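Local atomic coordinates of FEZ-1 protein (Fluoribacter gormanii, PDB entry 5WCK), a protein that binds zinc ions and, as a subclass B3 metallo-beta-lactamase, probably hydrolyses the beta-lactam ring of antibiotics. Residues 201-204 / 205-208; 190-193 / 194-198; 238-241 / 242-246; 133-137 / 138-142; 126-129 / 130-134. The protein carries 2 engineered substitutions. All blocks are in the same frame, centred on the assembly; numbering follows the deposited sequence.

Contact 1 (201-204 / 205-208); sequences KVLE and SMRC
K201 and S205 meet at the point where helix 192-204 stops. K201 O lies 3.0 Å from S205 OG. A chi1 of 59° sets OG between the backbone N and the carbonyl carbon of S205. This folds the hydroxyl back over the last turn. S205 N adds a weak bond to K201 O, 3.4 Å long. V202 comes next. Its O accepts from S205 N at 3.3 Å, with the donor above the carbonyl plane. Water 1 donates to V202 O (2.8 Å) and is also hydrogen-bonded to S205 OG. The V202 side chain lies alongside that of M206, with V202 CG1 3.9 Å from M206 CE. The M206 chain runs straight to SD and then bends at chi3 (-78°), which brings the methyl round to V202. L203 O takes the straighter bond, from M206 N at 3.2 Å and 162°. L203 CD2 also flanks M206 SD at 4.1 Å. The E204 side chain packs on I246 and A250 of helix 239-262. M206 reaches T157, Q168 and V170 of strands 154-162 and 165-172. The stronger backbone bonds, S205 N to V202 O and M206 N to L203 O, step back three residues; the four-residue bond to K201 O is only weak. The helix thus ends in a tighter turn; a hydroxyl and a water meet its last carbonyls, and the thioether packs on V202 and L203.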
# COMPACT_ATOMS: atom_id res chain seq x y z
N LYS A 201 4.34 1.13 17.37
CA LYS A 201 5.14 2.23 17.93
C LYS A 201 5.43 3.27 16.84
O LYS A 201 5.29 4.49 17.08
CB LYS A 201 6.41 1.69 18.57
CG LYS A 201 7.31 2.76 19.13
CD LYS A 201 8.54 2.17 19.79
CE LYS A 201 9.44 3.23 20.40
NZ LYS A 201 10.65 2.62 21.00
N VAL A 202 5.87 2.82 15.66
CA VAL A 202 6.22 3.72 14.53
C VAL A 202 4.99 4.53 14.11
O VAL A 202 5.05 5.76 13.97
CB VAL A 202 6.78 2.93 13.34
CG1 VAL A 202 6.80 3.71 12.02
CG2 VAL A 202 8.16 2.38 13.68
N LEU A 203 3.87 3.84 13.89
CA LEU A 203 2.69 4.53 13.35
C LEU A 203 2.05 5.49 14.38
O LEU A 203 1.57 6.59 14.00
CB LEU A 203 1.70 3.48 12.86
CG LEU A 203 2.12 2.77 11.58
CD1 LEU A 203 1.19 1.59 11.35
CD2 LEU A 203 2.13 3.70 10.37
N GLU A 204 2.06 5.11 15.66
CA GLU A 204 1.51 5.99 16.73
C GLU A 204 2.28 7.30 16.83
O GLU A 204 1.72 8.30 17.26
CB GLU A 204 1.46 5.28 18.07
CG GLU A 204 0.43 4.16 18.11
CD GLU A 204 -0.08 3.80 19.50
OE1 GLU A 204 0.57 4.19 20.49
OE2 GLU A 204 -1.09 3.08 19.58
N SER A 205 3.55 7.31 16.44
CA SER A 205 4.35 8.52 16.62
C SER A 205 4.54 9.26 15.30
O SER A 205 5.27 10.24 15.26
CB SER A 205 5.63 8.21 17.32
OG SER A 205 6.37 7.29 16.58
N MET A 206 3.86 8.81 14.22
CA MET A 206 4.05 9.32 12.85
C MET A 206 3.05 10.45 12.57
O MET A 206 1.84 10.28 12.72
CB MET A 206 3.82 8.22 11.80
CG MET A 206 4.13 8.62 10.38
SD MET A 206 3.98 7.22 9.22
CE MET A 206 5.53 6.39 9.56
N ARG A 207 3.57 11.58 12.07
CA ARG A 207 2.72 12.65 11.55
C ARG A 207 1.90 12.09 10.38
O ARG A 207 2.41 11.43 9.49
CB ARG A 207 3.61 13.79 11.05
CG ARG A 207 2.87 15.02 10.53
CD ARG A 207 2.44 15.94 11.65
NE ARG A 207 3.55 16.49 12.42
CZ ARG A 207 4.27 17.56 12.08
NH1 ARG A 207 5.31 17.89 12.81
NH2 ARG A 207 3.94 18.30 11.03
N CYS A 208 0.60 12.34 10.43
CA CYS A 208 -0.32 11.79 9.42
C CYS A 208 -1.41 12.83 9.16
O CYS A 208 -2.33 12.97 9.96
CB CYS A 208 -0.91 10.49 9.94
SG CYS A 208 -1.94 9.67 8.69
O HOH W 1 7.29 7.34 13.62

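Contact 2 (190-193 / 194-198); sequences PKIA and EDYKH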
# COMPACT_ATOMS: atom_id res chain seq x y z
N PRO A 190 9.03 -16.16 13.71
CA PRO A 190 8.97 -16.03 15.16
C PRO A 190 8.79 -14.61 15.69
O PRO A 190 8.19 -14.42 16.76
CB PRO A 190 10.32 -16.60 15.63
CG PRO A 190 10.74 -17.52 14.51
CD PRO A 190 10.21 -16.92 13.24
N LYS A 191 9.30 -13.63 14.94
CA LYS A 191 9.24 -12.23 15.43
C LYS A 191 7.95 -11.53 14.99
O LYS A 191 7.84 -10.29 15.11
CB LYS A 191 10.46 -11.45 14.91
CG LYS A 191 11.77 -11.91 15.53
CD LYS A 191 12.96 -11.06 15.20
CE LYS A 191 14.19 -11.52 15.96
NZ LYS A 191 15.38 -10.72 15.59
N ILE A 192 6.95 -12.28 14.50
CA ILE A 192 5.72 -11.66 13.98
C ILE A 192 5.13 -10.67 15.01
O ILE A 192 4.79 -9.55 14.62
CB ILE A 192 4.68 -12.70 13.51
CG1 ILE A 192 3.46 -12.03 12.88
CG2 ILE A 192 4.30 -13.69 14.61
CD1 ILE A 192 2.52 -12.98 12.21
N ALA A 193 4.94 -11.09 16.27
CA ALA A 193 4.29 -10.20 17.26
C ALA A 193 5.21 -9.01 17.60
O ALA A 193 4.75 -7.87 17.71
CB ALA A 193 3.89 -10.97 18.50
N GLU A 194 6.53 -9.24 17.70
CA GLU A 194 7.46 -8.14 17.96
C GLU A 194 7.39 -7.12 16.82
O GLU A 194 7.48 -5.90 17.05
CB GLU A 194 8.87 -8.69 18.14
CG GLU A 194 9.00 -9.64 19.33
CD GLU A 194 10.36 -10.30 19.41
OE1 GLU A 194 11.37 -9.57 19.29
OE2 GLU A 194 10.42 -11.54 19.57
N ASP A 195 7.23 -7.62 15.60
CA ASP A 195 7.15 -6.79 14.40
C ASP A 195 5.88 -5.92 14.42
O ASP A 195 5.97 -4.71 14.17
CB ASP A 195 7.26 -7.66 13.14
CG ASP A 195 8.70 -7.95 12.73
OD1 ASP A 195 9.65 -7.58 13.48
OD2 ASP A 195 8.87 -8.54 11.64
N TYR A 196 4.72 -6.52 14.70
CA TYR A 196 3.48 -5.73 14.83
C TYR A 196 3.66 -4.65 15.90
O TYR A 196 3.19 -3.50 15.71
CB TYR A 196 2.29 -6.63 15.19
CG TYR A 196 1.59 -7.30 14.04
CD1 TYR A 196 0.66 -6.62 13.27
CD2 TYR A 196 1.76 -8.65 13.78
CE1 TYR A 196 -0.05 -7.24 12.24
CE2 TYR A 196 1.10 -9.28 12.73
CZ TYR A 196 0.17 -8.58 11.97
OH TYR A 196 -0.53 -9.20 10.96
N LYS A 197 4.29 -5.00 17.02
CA LYS A 197 4.46 -4.03 18.12
C LYS A 197 5.33 -2.86 17.67
O LYS A 197 5.04 -1.70 17.97
CB LYS A 197 5.00 -4.73 19.37
CG LYS A 197 4.00 -5.70 19.98
CD LYS A 197 4.57 -6.59 21.06
CE LYS A 197 3.64 -7.72 21.44
NZ LYS A 197 4.25 -8.56 22.50
N HIS A 198 6.38 -3.17 16.92
CA HIS A 198 7.23 -2.13 16.35
C HIS A 198 6.43 -1.25 15.40
O HIS A 198 6.55 -0.02 15.44
CB HIS A 198 8.44 -2.75 15.64
CG HIS A 198 9.30 -1.73 14.99
ND1 HIS A 198 10.07 -0.84 15.71
CD2 HIS A 198 9.48 -1.43 13.69
CE1 HIS A 198 10.71 -0.05 14.87
NE2 HIS A 198 10.35 -0.37 13.63
O HOH W 2 7.08 -12.21 18.06
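The first turn of helix 192-204 is closed by three successive backbone bonds of the alpha-helical kind, D195 N to K191 O (2.8 Å), Y196 N to I192 O (3.0 Å) and K197 N to A193 O (3.0 Å). K191 holds the N-cap position. Its carbonyl is met nearly end-on by D195 N. The D195 side chain folds close to the same carbonyl, with D195 CB 3.3 Å from K191 O. Its carboxylate is used outside the turn, where OD2 is hydrogen-bonded to Y189 OH. Water 2 bridges the helix start: it donates to P190 O and accepts from E194 N. I192 and Y196 stand side by side and point the same way. With chi1 at -175°, I192 CG1 is swung against the ring and lies 3.6 Å from Y196 CE2. I192 CD1 comes to the ring edge, in its plane, 4.0 Å from CE2 of Y196. The Y196 hydroxyl is hydrogen-bonded to G176 O, which helps to fix the ring. K197 lays its extended chain past a carbonyl, with K197 CG 3.2 Å from A193 O. The Y196 side chain comes within about 4 Å of that of the zinc ligand H149, so this turn backs the metal site. Y196 also meets the ring of F253, and A193 and K197 rest on that same residue of helix 239-262. The helix is the connection of a beta-alpha-beta unit between strands 165-172 and 210-213.

Contact 3 (238-241 / 242-246); sequences DPTG and CKNYI. With SO4 (sulfate ion), chain J.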
# COMPACT_ATOMS: atom_id res chain seq x y z
N ASP A 238 -7.18 14.24 6.93
CA ASP A 238 -7.96 13.61 7.99
C ASP A 238 -7.01 13.10 9.07
O ASP A 238 -6.93 11.90 9.32
CB ASP A 238 -8.80 12.46 7.44
CG ASP A 238 -9.73 11.80 8.44
OD1 ASP A 238 -10.05 12.43 9.50
OD2 ASP A 238 -10.15 10.65 8.18
N PRO A 239 -6.30 13.99 9.77
CA PRO A 239 -5.39 13.57 10.84
C PRO A 239 -6.08 12.85 12.00
O PRO A 239 -5.48 11.94 12.60
CB PRO A 239 -4.73 14.87 11.30
CG PRO A 239 -5.70 15.95 10.86
CD PRO A 239 -6.26 15.44 9.56
N THR A 240 -7.32 13.25 12.34
CA THR A 240 -8.02 12.60 13.43
C THR A 240 -8.38 11.17 13.02
O THR A 240 -8.18 10.24 13.80
CB THR A 240 -9.27 13.40 13.85
OG1 THR A 240 -8.82 14.69 14.28
CG2 THR A 240 -10.04 12.71 14.95
N GLY A 241 -8.87 10.98 11.79
CA GLY A 241 -9.18 9.64 11.31
C GLY A 241 -7.96 8.75 11.27
O GLY A 241 -8.03 7.55 11.61
N CYS A 242 -6.83 9.34 10.89
CA CYS A 242 -5.57 8.59 10.83
C CYS A 242 -5.17 8.12 12.24
O CYS A 242 -4.92 6.93 12.46
CB CYS A 242 -4.46 9.43 10.26
SG CYS A 242 -3.07 8.37 9.82
N LYS A 243 -5.17 9.05 13.20
CA LYS A 243 -4.83 8.75 14.62
C LYS A 243 -5.75 7.62 15.13
O LYS A 243 -5.31 6.65 15.71
CB LYS A 243 -5.00 10.03 15.45
CG LYS A 243 -5.10 9.86 16.96
CD LYS A 243 -5.16 11.20 17.68
CE LYS A 243 -6.57 11.62 18.02
NZ LYS A 243 -6.55 12.75 18.98
N ASN A 244 -7.05 7.76 14.88
CA ASN A 244 -8.02 6.85 15.44
C ASN A 244 -7.91 5.47 14.78
O ASN A 244 -8.08 4.45 15.43
CB ASN A 244 -9.44 7.40 15.27
CG ASN A 244 -9.75 8.56 16.19
OD1 ASN A 244 -9.01 8.85 17.13
ND2 ASN A 244 -10.84 9.25 15.87
N TYR A 245 -7.61 5.45 13.47
CA TYR A 245 -7.49 4.17 12.75
C TYR A 245 -6.27 3.40 13.25
O TYR A 245 -6.34 2.21 13.52
CB TYR A 245 -7.39 4.39 11.24
CG TYR A 245 -7.13 3.10 10.48
CD1 TYR A 245 -8.15 2.19 10.28
CD2 TYR A 245 -5.87 2.78 10.02
CE1 TYR A 245 -7.91 0.99 9.62
CE2 TYR A 245 -5.63 1.59 9.34
CZ TYR A 245 -6.64 0.68 9.15
OH TYR A 245 -6.45 -0.52 8.53
N ILE A 246 -5.14 4.09 13.36
CA ILE A 246 -3.93 3.45 13.90
C ILE A 246 -4.20 2.91 15.31
O ILE A 246 -3.85 1.76 15.65
CB ILE A 246 -2.74 4.42 13.85
CG1 ILE A 246 -2.29 4.65 12.40
CG2 ILE A 246 -1.60 3.90 14.71
CD1 ILE A 246 -1.51 5.92 12.19
S SO4 J . -9.43 -2.80 8.69
O1 SO4 J . -10.14 -3.29 7.49
O2 SO4 J . -8.07 -2.31 8.31
O3 SO4 J . -10.20 -1.70 9.31
O4 SO4 J . -9.29 -3.93 9.65
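G241 O accepts from Y245 N at 2.8 Å, the shortest sound bond of this turn. The three bonds before it repeat the helical step: C242 N to D238 O, K243 N to P239 O, and N244 N to T240 O at 2.9 Å. D238 is the N-cap. Its OD1 takes the N-H of G241 at 3.0 Å, from above the carboxylate plane, while OD2 makes a salt bridge with K224. One carboxylate thus ties the helix start to a lysine of helix 221-229. T240 and N244 run side by side, with T240 CG2 3.7 Å from N244 ND2. N244 CG also lies 3.3 Å from T240 O. Y245 sends its ring away from the turn, with CG anti to the backbone N (chi1 175°), towards F211 and I172. O2 of a sulfate, probably from the crystallisation liquor, lies at the ring edge, in its plane, doubtfully close to Y245 OH, and K249 NZ is hydrogen-bonded to the same ion. C242 SG is bonded to C208 SG, and the disulfide fastens the first turn to the loop before strand 210-213. The whole is an Asp-capped helix N-terminus, opening the long C-terminal helix 239-262 on the outside of the metallo-beta-lactamase sandwich.

Contact 4 (133-137 / 138-142); sequences RVELG and GTVLT. With SO4 (sulfate ion), chain I.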
# COMPACT_ATOMS: atom_id res chain seq x y z
N ARG A 133 14.67 6.44 0.60
CA ARG A 133 13.87 7.32 -0.25
C ARG A 133 13.77 6.76 -1.67
O ARG A 133 14.69 6.11 -2.19
CB ARG A 133 14.45 8.74 -0.17
CG ARG A 133 14.30 9.32 1.23
CD ARG A 133 14.82 10.70 1.51
NE ARG A 133 16.08 11.04 0.91
CZ ARG A 133 16.47 12.30 0.72
NH1 ARG A 133 17.51 12.58 -0.02
NH2 ARG A 133 15.76 13.29 1.26
N VAL A 134 12.63 7.05 -2.31
CA VAL A 134 12.41 6.84 -3.72
C VAL A 134 12.13 8.21 -4.31
O VAL A 134 11.15 8.89 -3.92
CB VAL A 134 11.27 5.85 -4.00
CG1 VAL A 134 10.93 5.78 -5.49
CG2 VAL A 134 11.57 4.47 -3.44
N GLU A 135 13.01 8.64 -5.23
CA GLU A 135 13.02 10.03 -5.71
C GLU A 135 12.84 10.02 -7.23
O GLU A 135 13.49 9.24 -7.94
CB GLU A 135 14.34 10.71 -5.33
CG GLU A 135 14.64 10.76 -3.82
CD GLU A 135 15.96 11.42 -3.43
OE1 GLU A 135 16.04 12.67 -3.45
OE2 GLU A 135 16.94 10.69 -3.13
N LEU A 136 11.97 10.88 -7.75
CA LEU A 136 11.81 11.06 -9.18
C LEU A 136 11.33 12.47 -9.44
O LEU A 136 10.34 12.91 -8.86
CB LEU A 136 10.81 10.04 -9.74
CG LEU A 136 10.60 10.03 -11.26
CD1 LEU A 136 11.86 9.62 -12.01
CD2 LEU A 136 9.45 9.14 -11.64
N GLY A 137 12.08 13.20 -10.30
CA GLY A 137 11.64 14.51 -10.72
C GLY A 137 11.44 15.49 -9.57
O GLY A 137 10.61 16.40 -9.70
N GLY A 138 12.19 15.31 -8.47
CA GLY A 138 12.09 16.17 -7.30
C GLY A 138 11.09 15.71 -6.26
O GLY A 138 11.05 16.26 -5.16
N THR A 139 10.21 14.77 -6.61
CA THR A 139 9.30 14.20 -5.64
C THR A 139 10.04 13.13 -4.82
O THR A 139 10.79 12.34 -5.38
CB THR A 139 8.05 13.64 -6.33
OG1 THR A 139 7.34 14.77 -6.83
CG2 THR A 139 7.19 12.85 -5.37
N VAL A 140 9.82 13.12 -3.49
CA VAL A 140 10.54 12.23 -2.57
C VAL A 140 9.52 11.43 -1.76
O VAL A 140 8.76 12.03 -0.96
CB VAL A 140 11.45 13.02 -1.62
CG1 VAL A 140 12.17 12.08 -0.65
CG2 VAL A 140 12.44 13.89 -2.38
N LEU A 141 9.51 10.10 -1.95
CA LEU A 141 8.70 9.17 -1.15
C LEU A 141 9.66 8.49 -0.17
O LEU A 141 10.82 8.25 -0.52
CB LEU A 141 8.04 8.10 -2.04
CG LEU A 141 6.70 8.48 -2.66
CD1 LEU A 141 6.80 9.75 -3.45
CD2 LEU A 141 6.19 7.36 -3.56
N THR A 142 9.18 8.16 1.02
CA THR A 142 9.98 7.44 2.00
C THR A 142 9.30 6.12 2.35
O THR A 142 8.08 6.08 2.63
CB THR A 142 10.23 8.26 3.27
OG1 THR A 142 10.93 9.48 2.98
CG2 THR A 142 11.05 7.47 4.26
S SO4 I . 18.63 7.03 0.94
O1 SO4 I . 18.45 6.55 -0.44
O2 SO4 I . 17.30 7.35 1.51
O3 SO4 I . 19.20 5.93 1.75
O4 SO4 I . 19.54 8.18 0.93
O HOH W 3 8.00 16.22 -8.87
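R133 and V140 cross obliquely on one face of the hairpin, with R133 CD 3.7 Å from V140 CG1. The bend of the arginine at chi3 (-40°) turns its guanidinium back towards E135. R133 NH1 and E135 OE2 form only a long ion pair of 3.7 Å, and the oxygen lies well out of the guanidinium plane. E135 runs alongside V140, with E135 OE1 3.9 Å from V140 CG2. In the backbone, V134 and L141 are a hydrogen-bonded pair: V134 N to L141 O and L141 N to V134 O are both 2.8 Å. L136 and T139 are the next such pair, closing an antiparallel beta hairpin through the type I' turn at G137 and G138. Both glycines have positive phi, as this turn requires. Water 3 spans the turn, donating to G137 O and lying 2.6 Å from T139 OG1, which is also hydrogen-bonded to N16 ND2. A sulfate, probably from the crystallisation liquor, accepts from R133 N on the outer edge of strand 133-136. The opposite face carries V134, L136, T139 and L141. These side chains pack across the sandwich on I30, I37, I39, I66 and L68 of the other sheet, and T142 is joined through its backbone to T157 of strand 154-162.

Contact 5 (126-129 / 130-134); sequences KVLH and DGERV. With GOL (glycerol), chain G; SO4 (sulfate ion), chain I.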
# COMPACT_ATOMS: atom_id res chain seq x y z
N LYS A 126 15.20 -2.86 -7.67
CA LYS A 126 15.91 -2.26 -6.58
C LYS A 126 15.31 -2.74 -5.27
O LYS A 126 14.12 -2.58 -5.02
CB LYS A 126 15.89 -0.74 -6.61
CG LYS A 126 16.84 -0.10 -5.62
CD LYS A 126 16.97 1.41 -5.71
CE LYS A 126 17.97 1.95 -4.70
NZ LYS A 126 18.10 3.42 -4.71
N VAL A 127 16.17 -3.30 -4.42
CA VAL A 127 15.78 -3.72 -3.09
C VAL A 127 15.83 -2.52 -2.15
O VAL A 127 16.86 -1.83 -2.05
CB VAL A 127 16.70 -4.84 -2.59
CG1 VAL A 127 16.37 -5.22 -1.16
CG2 VAL A 127 16.63 -6.04 -3.52
N LEU A 128 14.73 -2.29 -1.43
CA LEU A 128 14.65 -1.15 -0.51
C LEU A 128 14.87 -1.56 0.95
O LEU A 128 14.82 -2.73 1.30
CB LEU A 128 13.29 -0.47 -0.66
CG LEU A 128 12.96 0.04 -2.06
CD1 LEU A 128 11.52 0.53 -2.12
CD2 LEU A 128 13.93 1.11 -2.52
N HIS A 129 15.11 -0.55 1.79
CA HIS A 129 15.37 -0.74 3.21
C HIS A 129 14.59 0.29 4.01
O HIS A 129 14.19 1.29 3.47
CB HIS A 129 16.88 -0.67 3.50
CG HIS A 129 17.66 -1.54 2.57
ND1 HIS A 129 17.92 -2.87 2.85
CD2 HIS A 129 18.14 -1.31 1.32
CE1 HIS A 129 18.57 -3.41 1.83
NE2 HIS A 129 18.73 -2.47 0.89
N ASP A 130 14.46 0.06 5.32
CA ASP A 130 13.70 0.96 6.17
C ASP A 130 14.26 2.37 6.10
O ASP A 130 15.48 2.59 6.30
CB ASP A 130 13.74 0.47 7.62
CG ASP A 130 12.74 1.09 8.56
OD1 ASP A 130 11.83 1.83 8.11
OD2 ASP A 130 12.88 0.80 9.78
N GLY A 131 13.38 3.34 5.82
CA GLY A 131 13.75 4.75 5.80
C GLY A 131 14.35 5.21 4.47
O GLY A 131 14.66 6.40 4.30
N GLU A 132 14.47 4.30 3.49
CA GLU A 132 15.07 4.64 2.19
C GLU A 132 14.11 5.49 1.35
O GLU A 132 12.90 5.31 1.38
CB GLU A 132 15.43 3.38 1.41
CG GLU A 132 16.25 3.64 0.18
CD GLU A 132 16.92 2.41 -0.39
OE1 GLU A 132 17.70 2.56 -1.36
OE2 GLU A 132 16.67 1.33 0.12
N ARG A 133 14.67 6.44 0.60
CA ARG A 133 13.87 7.32 -0.25
C ARG A 133 13.77 6.76 -1.67
O ARG A 133 14.69 6.11 -2.19
CB ARG A 133 14.45 8.74 -0.17
CG ARG A 133 14.30 9.32 1.23
CD ARG A 133 14.82 10.70 1.51
NE ARG A 133 16.08 11.04 0.91
CZ ARG A 133 16.47 12.30 0.72
NH1 ARG A 133 17.51 12.58 -0.02
NH2 ARG A 133 15.76 13.29 1.26
N VAL A 134 12.63 7.05 -2.31
CA VAL A 134 12.41 6.84 -3.72
C VAL A 134 12.13 8.21 -4.31
O VAL A 134 11.15 8.89 -3.92
CB VAL A 134 11.27 5.85 -4.00
CG1 VAL A 134 10.93 5.78 -5.49
CG2 VAL A 134 11.57 4.47 -3.44
C1 GOL G . 15.09 6.29 -7.62
O1 GOL G . 15.83 7.34 -8.21
C2 GOL G . 15.71 6.06 -6.24
O2 GOL G . 15.42 7.19 -5.38
C3 GOL G . 15.13 4.78 -5.65
O3 GOL G . 15.58 4.56 -4.33
S SO4 I . 18.63 7.03 0.94
O1 SO4 I . 18.45 6.55 -0.44
O2 SO4 I . 17.30 7.35 1.51
O3 SO4 I . 19.20 5.93 1.75
O4 SO4 I . 19.54 8.18 0.93
O HOH W 4 20.41 3.74 -3.20
O HOH W 5 18.79 0.14 -1.94
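K126 and E132 both carry CG opposite the backbone N (chi1 -169° and -171°), and their extended chains converge. K126 NZ and E132 OE1 form a salt bridge of 3.5 Å. Two waters fill in around it. Water 4 accepts from K126 NZ and gives a weak bond to E132 OE1. Water 5 donates to V127 O and, at 2.7 Å, to E132 OE1. The other carboxylate oxygen, E132 OE2, takes a weak bond from H129 N at 3.0 Å. The same OE2 lies near the plane of the imidazole, at its edge, 3.3 Å from H129 CD2. The ring and carboxylate planes are nearly parallel, 17° apart. These partners probably keep the carboxylate charged and limit its rotation. In the backbone, E132 N donates to H129 O at 3.0 Å and closes a type II beta turn, in which G131 takes the position with positive phi. The turn carries the chain from strand 126-128, the edge of the seven-stranded sheet, to strand 133-136, the edge of the five-stranded one. L128 bridges the two: L128 CD1 lies 4.2 Å from V134 CG2; the two side chains cross at about a right angle and both rest on W156. D130 lies at the bend of the turn and is held through OD1 by L145 N, while the backbone of G131 pairs with A143. A glycerol, probably from the crystallisation liquor, sits beyond the lysine. Its O3 accepts from K126 NZ at 2.8 Å and donates to R133 O.

In the fold
Contact 5 comes first and closes the turn from the seven-stranded sheet to the five-stranded one. Contact 4 begins on the stretch where contact 5 ends: the two share R133 and V134 and touch the same sulfate, and contact 4 folds strand 133-136 back on 139-145. Contact 2 then starts helix 192-204 beside the zinc site, and contact 1 ends that helix, with about 16 Å between their centres. Contact 3 opens the C-terminal helix. These three follow in series, and none of the five nests in or crosses another. Contacts 1 and 3 meet through the disulfide C208-C242 and through I246 on L203 and E204, tying the end of helix 192-204 and its following loop to helix 239-262.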